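Peptidoglycan D,D-transpeptidase FtsI (Yersinia pestis, PDB 6SYN) probably cross-links septal peptidoglycan by D,D-transpeptidation, as a class B penicillin-binding protein of the kind acylated by beta-lactams. Local coordinates at residues V33-I44 against P77-V88; A116-I124 against L179-Y190. One frame throughout, in Å; residues are numbered along the deposited sequence.

Contacts 1 and 2 follow each other along the chain, the first closing before the second opens, and they do not touch: their centres are about 31 Å and their nearest atoms about 12 Å apart. Contact 1 is peripheral, centred about 35 Å from the middle of the chain, and pairs strands within the N-terminal region. Contact 2, about 11 Å from the middle, sets the turn and short helix at 116-124 against helix 183-199, which also leans on strand 217-223 of the transpeptidase sheet. Strand 26-38 links them, since it supplies V33-A38 to contact 1 while its L27 touches M120, I124 and L179 of contact 2. None of the residues lining the ligand pocket lies in either contact.

Contact 1 of 2, residues V33-I44 against P77-V88; sequences VNAVWADPKELI and PKGRFVYLARQV
V36 faces two residues at once, L84 and A85, and this defines a classic beta bulge in the antiparallel pairing of strands 26-38 and 82-88. V36 O accepts L84 N at 2.8 Å and A85 N at 3.0 Å; A85 N lies in the carbonyl plane on a lone pair, whereas L84 N is tilted 22° from it. V36 N returns a bond to A85 O. Beyond the bulge A38 and V82 form a hydrogen-bonded pair, with A38 N to V82 O at 2.8 Å. On the same face as A38 and V82, L84 CD1 packs on V36 CG1 and A38 CB, and P40 CG abuts V82 CG1 at 3.5 Å.

On the other face W37 CB lies over the F81 ring, 3.8 Å from its centroid; with CG between backbone N and carbonyl carbon (chi1 62°), the indole swings so that CG and CD2 also meet F81 CE2 and CD2. The W37 five-membered ring and the F81 ring are nearly parallel (18°) but slid apart, with centroids 4.6 Å apart. Outside the pair, H105 stacks on W37 and R107 adds a cation-pi contact.

Both ends are looser. N34 and V88 pair only loosely, and at the exposed P77-K78 loop the aliphatic part of K41 merely crosses K78. One backbone bond, K41 N to G79 O at 3.1 Å, ties this loop to the helix start, where D39 OD1, as N-cap, accepts E42 N at 3.2 Å from above its carboxylate plane. Cohesion thus rests on backbone bonds and apolar or aromatic packing, with no salt bridge between the segments.

Contact 2 of 2, residues A116-I124 against L179-Y190; sequences AGQVMAHII and LSVDERLQALVY. With ACT (acetate ion), chain C.
V119 and Y190 meet where a type II' beta turn, A116 to V119, leads into the short helix 121-124 and packs beside the first turns of helix 183-199.

Two side-chain hydrogen bonds cross the contact. Q118 NE2 donates to Y190 OH at 2.6 Å, its amide plane standing 71° from the ring. Q186 NE2 reaches V119 O at 3.1 Å along a nearly straight line (170° at the hydrogen); the same nitrogen bonds M220 O of strand 217-223, so this amide joins three elements.

Apolar packing fills the rest. V119 CA sits over one face of the Y190 ring, 4.3 Å from its centroid, while V119 CG1, anti to the backbone N (chi1 177°), slides past Q186 CG. M120 CE touches V181 CG1 end to end at 3.8 Å, and I123 CD1 meets V181 CG2 the same way, at 3.7 Å. I124 CD1 closes on L179 CD1; L27 of strand 26-38 touches both residues.

The D182-R184 pair faces away from 116-124, whereas E183 OE1 reaches A116 CB. N-cap D182 forms a salt bridge with R184, whose NH2 lies on the syn lone pair of OD2 at 2.8 Å; R184 NH1 hydrogen-bonds an acetate oxygen, probably from crystallisation liquor, at 3.3 Å.

Contact 1 of 2, residues V33-I44 against P77-V88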
loop_
_atom_site.group_PDB
_atom_site.type_symbol
_atom_site.label_atom_id
_atom_site.label_comp_id
_atom_site.label_asym_id
_atom_site.label_seq_id
_atom_site.Cartn_x
_atom_site.Cartn_y
_atom_site.Cartn_z
ATOM N N VAL A 33 -18.671 -27.019 4.204
ATOM C CA VAL A 33 -17.629 -28.070 4.001
ATOM C C VAL A 33 -17.703 -29.089 5.141
ATOM O O VAL A 33 -18.367 -28.803 6.155
ATOM C CB VAL A 33 -16.219 -27.450 3.920
ATOM C CG1 VAL A 33 -16.087 -26.507 2.736
ATOM C CG2 VAL A 33 -15.834 -26.743 5.212
ATOM N N ASN A 34 -17.051 -30.239 4.951
ATOM C CA ASN A 34 -16.576 -31.136 6.037
ATOM C C ASN A 34 -15.083 -30.842 6.227
ATOM O O ASN A 34 -14.352 -30.842 5.210
ATOM C CB ASN A 34 -16.829 -32.615 5.731
ATOM C CG ASN A 34 -18.149 -32.876 5.032
ATOM O OD1 ASN A 34 -18.221 -33.717 4.136
ATOM N ND2 ASN A 34 -19.196 -32.169 5.427
ATOM N N ALA A 35 -14.661 -30.562 7.462
ATOM C CA ALA A 35 -13.275 -30.186 7.826
ATOM C C ALA A 35 -12.700 -31.232 8.785
ATOM O O ALA A 35 -13.486 -31.877 9.505
ATOM C CB ALA A 35 -13.255 -28.811 8.443
ATOM N N VAL A 36 -11.375 -31.386 8.780
ATOM C CA VAL A 36 -10.641 -32.343 9.654
ATOM C C VAL A 36 -9.788 -31.529 10.624
ATOM O O VAL A 36 -8.935 -30.744 10.164
ATOM C CB VAL A 36 -9.795 -33.346 8.847
ATOM C CG1 VAL A 36 -8.995 -34.270 9.756
ATOM C CG2 VAL A 36 -10.658 -34.159 7.894
ATOM N N TRP A 37 -10.037 -31.713 11.920
ATOM C CA TRP A 37 -9.265 -31.074 13.010
ATOM C C TRP A 37 -8.804 -32.153 13.987
ATOM O O TRP A 37 -9.422 -33.228 14.023
ATOM C CB TRP A 37 -10.086 -29.973 13.686
ATOM C CG TRP A 37 -11.347 -30.425 14.354
ATOM C CD1 TRP A 37 -12.560 -30.656 13.773
ATOM C CD2 TRP A 37 -11.534 -30.636 15.763
ATOM N NE1 TRP A 37 -13.481 -31.017 14.720
ATOM C CE2 TRP A 37 -12.882 -31.008 15.951
ATOM C CE3 TRP A 37 -10.696 -30.551 16.878
ATOM C CZ2 TRP A 37 -13.403 -31.307 17.209
ATOM C CZ3 TRP A 37 -11.211 -30.846 18.121
ATOM C CH2 TRP A 37 -12.546 -31.220 18.283
ATOM N N ALA A 38 -7.704 -31.887 14.684
ATOM C CA ALA A 38 -7.161 -32.746 15.753
ATOM C C ALA A 38 -7.342 -32.009 17.079
ATOM O O ALA A 38 -7.225 -30.768 17.080
ATOM C CB ALA A 38 -5.718 -33.080 15.479
ATOM N N ASP A 39 -7.697 -32.745 18.135
ATOM C CA ASP A 39 -7.684 -32.267 19.544
ATOM C C ASP A 39 -6.317 -32.615 20.113
ATOM O O ASP A 39 -6.171 -33.651 20.750
ATOM C CB ASP A 39 -8.797 -32.918 20.372
ATOM C CG ASP A 39 -8.905 -32.404 21.800
ATOM O OD1 ASP A 39 -7.875 -31.961 22.364
ATOM O OD2 ASP A 39 -10.024 -32.452 22.340
ATOM N N PRO A 40 -5.275 -31.782 19.910
ATOM C CA PRO A 40 -3.910 -32.226 20.174
ATOM C C PRO A 40 -3.750 -32.793 21.594
ATOM O O PRO A 40 -3.141 -33.826 21.705
ATOM C CB PRO A 40 -3.056 -30.972 19.931
ATOM C CG PRO A 40 -3.909 -30.107 19.031
ATOM C CD PRO A 40 -5.332 -30.377 19.476
ATOM N N LYS A 41 -4.327 -32.149 22.618
ATOM C CA LYS A 41 -4.256 -32.641 24.023
ATOM C C LYS A 41 -4.790 -34.076 24.075
ATOM O O LYS A 41 -4.043 -34.973 24.512
ATOM C CB LYS A 41 -5.047 -31.758 24.995
ATOM C CG LYS A 41 -4.896 -32.149 26.464
ATOM C CD LYS A 41 -5.980 -31.616 27.377
ATOM C CE LYS A 41 -6.193 -32.480 28.603
ATOM N NZ LYS A 41 -7.465 -32.160 29.292
ATOM N N GLU A 42 -6.028 -34.275 23.623
ATOM C CA GLU A 42 -6.736 -35.577 23.713
ATOM C C GLU A 42 -5.996 -36.631 22.881
ATOM O O GLU A 42 -6.047 -37.812 23.256
ATOM C CB GLU A 42 -8.191 -35.424 23.262
ATOM C CG GLU A 42 -9.007 -36.698 23.391
ATOM C CD GLU A 42 -8.919 -37.398 24.738
ATOM O OE1 GLU A 42 -8.153 -36.934 25.609
ATOM O OE2 GLU A 42 -9.614 -38.412 24.910
ATOM N N LEU A 43 -5.340 -36.208 21.798
ATOM C CA LEU A 43 -4.589 -37.088 20.864
ATOM C C LEU A 43 -3.315 -37.598 21.547
ATOM O O LEU A 43 -3.041 -38.809 21.451
ATOM C CB LEU A 43 -4.268 -36.286 19.599
ATOM C CG LEU A 43 -3.864 -37.100 18.372
ATOM C CD1 LEU A 43 -4.272 -36.381 17.096
ATOM C CD2 LEU A 43 -2.371 -37.388 18.367
ATOM N N ILE A 44 -2.573 -36.712 22.219
ATOM C CA ILE A 44 -1.226 -37.017 22.793
ATOM C C ILE A 44 -1.395 -37.863 24.066
ATOM O O ILE A 44 -0.537 -38.736 24.294
ATOM C CB ILE A 44 -0.404 -35.732 23.037
ATOM C CG1 ILE A 44 -0.447 -34.788 21.829
ATOM C CG2 ILE A 44 1.026 -36.084 23.424
ATOM C CD1 ILE A 44 0.610 -33.699 21.824
ATOM N N PRO A 77 0.396 -28.509 22.415
ATOM C CA PRO A 77 0.162 -29.859 22.936
ATOM C C PRO A 77 -1.116 -30.034 23.770
ATOM O O PRO A 77 -1.716 -31.086 23.663
ATOM C CB PRO A 77 1.381 -30.128 23.829
ATOM C CG PRO A 77 2.447 -29.205 23.288
ATOM C CD PRO A 77 1.692 -27.968 22.850
ATOM N N LYS A 78 -1.480 -29.023 24.568
ATOM C CA LYS A 78 -2.677 -29.030 25.457
ATOM C C LYS A 78 -3.828 -28.262 24.790
ATOM O O LYS A 78 -4.867 -28.057 25.454
ATOM C CB LYS A 78 -2.319 -28.437 26.825
ATOM C CG LYS A 78 -1.324 -29.245 27.651
ATOM C CD LYS A 78 -1.973 -30.284 28.547
ATOM C CE LYS A 78 -1.208 -30.533 29.830
ATOM N NZ LYS A 78 -1.695 -29.676 30.936
ATOM N N GLY A 79 -3.658 -27.875 23.519
ATOM C CA GLY A 79 -4.689 -27.216 22.695
ATOM C C GLY A 79 -5.883 -28.126 22.459
ATOM O O GLY A 79 -5.722 -29.358 22.570
ATOM N N ARG A 80 -7.038 -27.538 22.147
ATOM C CA ARG A 80 -8.333 -28.255 21.985
ATOM C C ARG A 80 -8.773 -28.202 20.517
ATOM O O ARG A 80 -9.850 -28.758 20.221
ATOM C CB ARG A 80 -9.415 -27.655 22.898
ATOM C CG ARG A 80 -8.879 -26.834 24.066
ATOM C CD ARG A 80 -9.691 -26.884 25.356
ATOM N NE ARG A 80 -10.955 -26.147 25.313
ATOM C CZ ARG A 80 -11.481 -25.442 26.320
ATOM N NH1 ARG A 80 -12.643 -24.831 26.155
ATOM N NH2 ARG A 80 -10.852 -25.331 27.480
ATOM N N PHE A 81 -7.993 -27.556 19.637
ATOM C CA PHE A 81 -8.319 -27.422 18.192
ATOM C C PHE A 81 -7.089 -27.048 17.355
ATOM O O PHE A 81 -6.470 -25.995 17.612
ATOM C CB PHE A 81 -9.413 -26.379 17.962
ATOM C CG PHE A 81 -9.972 -26.440 16.566
ATOM C CD1 PHE A 81 -9.304 -25.846 15.508
ATOM C CD2 PHE A 81 -11.130 -27.153 16.299
ATOM C CE1 PHE A 81 -9.801 -25.935 14.217
ATOM C CE2 PHE A 81 -11.627 -27.236 15.007
ATOM C CZ PHE A 81 -10.962 -26.629 13.969
ATOM N N VAL A 82 -6.781 -27.876 16.351
ATOM C CA VAL A 82 -5.860 -27.542 15.223
ATOM C C VAL A 82 -6.424 -28.151 13.932
ATOM O O VAL A 82 -6.662 -29.381 13.923
ATOM C CB VAL A 82 -4.421 -28.026 15.490
ATOM C CG1 VAL A 82 -3.873 -27.448 16.784
ATOM C CG2 VAL A 82 -4.305 -29.544 15.490
ATOM N N TYR A 83 -6.624 -27.329 12.894
ATOM C CA TYR A 83 -7.021 -27.778 11.531
ATOM C C TYR A 83 -5.919 -28.676 10.952
ATOM O O TYR A 83 -4.717 -28.367 11.134
ATOM C CB TYR A 83 -7.290 -26.604 10.580
ATOM C CG TYR A 83 -8.668 -25.995 10.675
ATOM C CD1 TYR A 83 -9.795 -26.717 10.314
ATOM C CD2 TYR A 83 -8.846 -24.691 11.111
ATOM C CE1 TYR A 83 -11.064 -26.163 10.394
ATOM C CE2 TYR A 83 -10.107 -24.123 11.202
ATOM C CZ TYR A 83 -11.220 -24.862 10.843
ATOM O OH TYR A 83 -12.463 -24.305 10.935
ATOM N N LEU A 84 -6.341 -29.775 10.313
ATOM C CA LEU A 84 -5.510 -30.666 9.457
ATOM C C LEU A 84 -5.926 -30.477 7.992
ATOM O O LEU A 84 -5.043 -30.571 7.115
ATOM C CB LEU A 84 -5.693 -32.123 9.901
ATOM C CG LEU A 84 -5.364 -32.426 11.365
ATOM C CD1 LEU A 84 -5.609 -33.894 11.681
ATOM C CD2 LEU A 84 -3.927 -32.049 11.709
ATOM N N ALA A 85 -7.218 -30.235 7.740
ATOM C CA ALA A 85 -7.780 -29.893 6.411
ATOM C C ALA A 85 -9.063 -29.077 6.596
ATOM O O ALA A 85 -9.983 -29.563 7.279
ATOM C CB ALA A 85 -8.039 -31.147 5.613
ATOM N N ARG A 86 -9.125 -27.887 5.993
ATOM C CA ARG A 86 -10.322 -27.008 6.032
ATOM C C ARG A 86 -11.460 -27.684 5.256
ATOM O O ARG A 86 -12.634 -27.426 5.578
ATOM C CB ARG A 86 -9.977 -25.628 5.464
ATOM C CG ARG A 86 -8.971 -24.852 6.300
ATOM C CD ARG A 86 -9.039 -23.353 6.067
ATOM N NE ARG A 86 -7.829 -22.685 6.537
ATOM C CZ ARG A 86 -7.672 -22.092 7.723
ATOM N NH1 ARG A 86 -6.510 -21.532 8.022
ATOM N NH2 ARG A 86 -8.663 -22.050 8.604
ATOM N N GLN A 87 -11.103 -28.551 4.307
ATOM C CA GLN A 87 -11.994 -29.080 3.245
ATOM C C GLN A 87 -11.544 -30.496 2.875
ATOM O O GLN A 87 -10.337 -30.690 2.620
ATOM C CB GLN A 87 -11.908 -28.162 2.024
ATOM C CG GLN A 87 -13.219 -27.973 1.282
ATOM C CD GLN A 87 -13.085 -26.935 0.194
ATOM O OE1 GLN A 87 -13.375 -25.758 0.391
ATOM N NE2 GLN A 87 -12.614 -27.364 -0.966
ATOM N N VAL A 88 -12.478 -31.447 2.849
ATOM C CA VAL A 88 -12.238 -32.815 2.310
ATOM C C VAL A 88 -13.580 -33.399 1.854
ATOM O O VAL A 88 -14.594 -33.131 2.531
ATOM C CB VAL A 88 -11.504 -33.694 3.345
ATOM C CG1 VAL A 88 -12.432 -34.663 4.066
ATOM C CG2 VAL A 88 -10.343 -34.436 2.706
#

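Contact 2 of 2, residues A116-I124 against L179-Y190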
loop_
_atom_site.group_PDB
_atom_site.type_symbol
_atom_site.label_atom_id
_atom_site.label_comp_id
_atom_site.label_asym_id
_atom_site.label_seq_id
_atom_site.Cartn_x
_atom_site.Cartn_y
_atom_site.Cartn_z
ATOM N N ALA A 116 -9.758 -14.560 -4.357
ATOM C CA ALA A 116 -8.694 -13.669 -4.885
ATOM C C ALA A 116 -7.349 -13.996 -4.220
ATOM O O ALA A 116 -6.314 -13.526 -4.729
ATOM C CB ALA A 116 -9.085 -12.223 -4.702
ATOM N N GLY A 117 -7.368 -14.765 -3.121
ATOM C CA GLY A 117 -6.181 -15.367 -2.479
ATOM C C GLY A 117 -5.256 -14.342 -1.839
ATOM O O GLY A 117 -5.741 -13.511 -1.043
ATOM N N GLN A 118 -3.961 -14.406 -2.178
ATOM C CA GLN A 118 -2.871 -13.592 -1.573
ATOM C C GLN A 118 -2.970 -12.138 -2.067
ATOM O O GLN A 118 -2.386 -11.258 -1.397
ATOM C CB GLN A 118 -1.507 -14.230 -1.875
ATOM C CG GLN A 118 -0.809 -13.689 -3.118
ATOM C CD GLN A 118 0.105 -14.684 -3.793
ATOM O OE1 GLN A 118 -0.320 -15.763 -4.198
ATOM N NE2 GLN A 118 1.369 -14.317 -3.952
ATOM N N VAL A 119 -3.705 -11.899 -3.164
ATOM C CA VAL A 119 -3.810 -10.595 -3.894
ATOM C C VAL A 119 -4.562 -9.563 -3.030
ATOM O O VAL A 119 -4.044 -8.440 -2.886
ATOM C CB VAL A 119 -4.463 -10.793 -5.281
ATOM C CG1 VAL A 119 -4.668 -9.484 -6.030
ATOM C CG2 VAL A 119 -3.673 -11.765 -6.148
ATOM N N MET A 120 -5.730 -9.918 -2.483
ATOM C CA MET A 120 -6.553 -9.029 -1.612
ATOM C C MET A 120 -6.187 -9.244 -0.136
ATOM O O MET A 120 -6.746 -8.522 0.705
ATOM C CB MET A 120 -8.055 -9.311 -1.752
ATOM C CG MET A 120 -8.642 -9.115 -3.144
ATOM S SD MET A 120 -9.072 -7.408 -3.618
ATOM C CE MET A 120 -9.537 -6.678 -2.049
ATOM N N ALA A 121 -5.315 -10.210 0.176
ATOM C CA ALA A 121 -5.140 -10.769 1.541
ATOM C C ALA A 121 -5.115 -9.640 2.580
ATOM O O ALA A 121 -5.858 -9.726 3.566
ATOM C CB ALA A 121 -3.892 -11.610 1.613
ATOM N N HIS A 122 -4.296 -8.614 2.356
ATOM C CA HIS A 122 -4.051 -7.516 3.326
ATOM C C HIS A 122 -5.329 -6.689 3.534
ATOM O O HIS A 122 -5.602 -6.338 4.697
ATOM C CB HIS A 122 -2.839 -6.690 2.881
ATOM C CG HIS A 122 -1.553 -7.430 3.036
ATOM N ND1 HIS A 122 -0.974 -7.649 4.277
ATOM C CD2 HIS A 122 -0.748 -8.024 2.128
ATOM C CE1 HIS A 122 0.140 -8.334 4.123
ATOM N NE2 HIS A 122 0.300 -8.580 2.812
ATOM N N ILE A 123 -6.090 -6.418 2.468
ATOM C CA ILE A 123 -7.360 -5.624 2.501
ATOM C C ILE A 123 -8.437 -6.400 3.272
ATOM O O ILE A 123 -9.062 -5.823 4.171
ATOM C CB ILE A 123 -7.855 -5.303 1.076
ATOM C CG1 ILE A 123 -6.806 -4.535 0.268
ATOM C CG2 ILE A 123 -9.195 -4.575 1.126
ATOM C CD1 ILE A 123 -7.334 -3.888 -0.994
ATOM N N ILE A 124 -8.670 -7.652 2.880
ATOM C CA ILE A 124 -9.770 -8.515 3.395
ATOM C C ILE A 124 -9.383 -9.004 4.789
ATOM O O ILE A 124 -10.173 -8.805 5.726
ATOM C CB ILE A 124 -10.041 -9.698 2.443
ATOM C CG1 ILE A 124 -10.278 -9.243 0.999
ATOM C CG2 ILE A 124 -11.188 -10.546 2.965
ATOM C CD1 ILE A 124 -11.546 -8.447 0.787
ATOM N N LEU A 179 -17.010 -3.490 -1.365
ATOM C CA LEU A 179 -15.770 -2.677 -1.236
ATOM C C LEU A 179 -15.681 -1.700 -2.415
ATOM O O LEU A 179 -16.372 -1.910 -3.436
ATOM C CB LEU A 179 -14.533 -3.581 -1.185
ATOM C CG LEU A 179 -14.408 -4.513 0.021
ATOM C CD1 LEU A 179 -13.063 -5.221 -0.000
ATOM C CD2 LEU A 179 -14.577 -3.774 1.342
ATOM N N SER A 180 -14.847 -0.671 -2.260
ATOM C CA SER A 180 -14.512 0.342 -3.294
ATOM C C SER A 180 -13.467 -0.221 -4.273
ATOM O O SER A 180 -13.328 0.340 -5.368
ATOM C CB SER A 180 -14.011 1.596 -2.639
ATOM O OG SER A 180 -12.717 1.380 -2.103
ATOM N N VAL A 181 -12.763 -1.289 -3.883
ATOM C CA VAL A 181 -11.627 -1.904 -4.636
ATOM C C VAL A 181 -12.155 -2.612 -5.893
ATOM O O VAL A 181 -13.331 -3.022 -5.895
ATOM C CB VAL A 181 -10.850 -2.858 -3.707
ATOM C CG1 VAL A 181 -9.884 -3.767 -4.453
ATOM C CG2 VAL A 181 -10.123 -2.086 -2.622
ATOM N N ASP A 182 -11.319 -2.736 -6.929
ATOM C CA ASP A 182 -11.626 -3.489 -8.179
ATOM C C ASP A 182 -10.645 -4.667 -8.252
ATOM O O ASP A 182 -9.429 -4.413 -8.132
ATOM C CB ASP A 182 -11.584 -2.562 -9.400
ATOM C CG ASP A 182 -12.001 -3.209 -10.714
ATOM O OD1 ASP A 182 -11.797 -4.428 -10.861
ATOM O OD2 ASP A 182 -12.533 -2.487 -11.587
ATOM N N GLU A 183 -11.152 -5.899 -8.400
ATOM C CA GLU A 183 -10.342 -7.152 -8.342
ATOM C C GLU A 183 -9.349 -7.173 -9.513
ATOM O O GLU A 183 -8.185 -7.552 -9.274
ATOM C CB GLU A 183 -11.233 -8.401 -8.315
ATOM C CG GLU A 183 -10.590 -9.655 -8.906
ATOM C CD GLU A 183 -9.361 -10.168 -8.172
ATOM O OE1 GLU A 183 -9.193 -9.793 -7.000
ATOM O OE2 GLU A 183 -8.568 -10.933 -8.769
ATOM N N ARG A 184 -9.794 -6.798 -10.719
ATOM C CA ARG A 184 -8.947 -6.718 -11.940
ATOM C C ARG A 184 -7.756 -5.790 -11.680
ATOM O O ARG A 184 -6.636 -6.130 -12.119
ATOM C CB ARG A 184 -9.726 -6.166 -13.140
ATOM C CG ARG A 184 -10.825 -7.069 -13.685
ATOM C CD ARG A 184 -11.671 -6.348 -14.723
ATOM N NE ARG A 184 -12.205 -5.102 -14.181
ATOM C CZ ARG A 184 -12.629 -4.050 -14.885
ATOM N NH1 ARG A 184 -12.595 -4.052 -16.209
ATOM N NH2 ARG A 184 -13.077 -2.982 -14.247
ATOM N N LEU A 185 -8.000 -4.646 -11.033
ATOM C CA LEU A 185 -6.986 -3.581 -10.811
ATOM C C LEU A 185 -6.093 -3.968 -9.625
ATOM O O LEU A 185 -4.887 -3.678 -9.687
ATOM C CB LEU A 185 -7.678 -2.231 -10.584
ATOM C CG LEU A 185 -8.582 -1.716 -11.709
ATOM C CD1 LEU A 185 -8.960 -0.264 -11.464
ATOM C CD2 LEU A 185 -7.935 -1.850 -13.081
ATOM N N GLN A 186 -6.650 -4.613 -8.594
ATOM C CA GLN A 186 -5.858 -5.170 -7.462
ATOM C C GLN A 186 -4.912 -6.252 -8.003
ATOM O O GLN A 186 -3.728 -6.270 -7.594
ATOM C CB GLN A 186 -6.771 -5.714 -6.360
ATOM C CG GLN A 186 -6.012 -6.197 -5.127
ATOM C CD GLN A 186 -5.496 -5.074 -4.260
ATOM O OE1 GLN A 186 -5.720 -3.897 -4.529
ATOM N NE2 GLN A 186 -4.793 -5.434 -3.197
ATOM N N ALA A 187 -5.416 -7.109 -8.896
ATOM C CA ALA A 187 -4.657 -8.194 -9.561
ATOM C C ALA A 187 -3.491 -7.583 -10.344
ATOM O O ALA A 187 -2.355 -8.070 -10.177
ATOM C CB ALA A 187 -5.566 -9.004 -10.451
ATOM N N LEU A 188 -3.763 -6.543 -11.142
ATOM C CA LEU A 188 -2.735 -5.829 -11.945
ATOM C C LEU A 188 -1.735 -5.147 -11.009
ATOM O O LEU A 188 -0.521 -5.323 -11.200
ATOM C CB LEU A 188 -3.384 -4.782 -12.849
ATOM C CG LEU A 188 -2.387 -3.828 -13.501
ATOM C CD1 LEU A 188 -1.424 -4.596 -14.396
ATOM C CD2 LEU A 188 -3.093 -2.733 -14.279
ATOM N N VAL A 189 -2.231 -4.355 -10.064
ATOM C CA VAL A 189 -1.377 -3.623 -9.086
ATOM C C VAL A 189 -0.477 -4.640 -8.373
ATOM O O VAL A 189 0.750 -4.525 -8.507
ATOM C CB VAL A 189 -2.220 -2.795 -8.098
ATOM C CG1 VAL A 189 -1.406 -2.352 -6.894
ATOM C CG2 VAL A 189 -2.846 -1.589 -8.781
ATOM N N TYR A 190 -1.059 -5.606 -7.659
ATOM C CA TYR A 190 -0.303 -6.552 -6.799
ATOM C C TYR A 190 0.734 -7.313 -7.636
ATOM O O TYR A 190 1.858 -7.513 -7.144
ATOM C CB TYR A 190 -1.223 -7.538 -6.079
ATOM C CG TYR A 190 -0.465 -8.660 -5.416
ATOM C CD1 TYR A 190 0.110 -8.497 -4.167
ATOM C CD2 TYR A 190 -0.264 -9.863 -6.074
ATOM C CE1 TYR A 190 0.836 -9.515 -3.572
ATOM C CE2 TYR A 190 0.456 -10.892 -5.493
ATOM C CZ TYR A 190 1.007 -10.718 -4.237
ATOM O OH TYR A 190 1.712 -11.735 -3.668
HETATM C C ACT C . -14.950 -1.430 -17.272
HETATM O O ACT C . -13.751 -1.115 -17.127
HETATM O OXT ACT C . -15.893 -0.837 -16.707
HETATM C CH3 ACT C . -15.287 -2.615 -18.195
#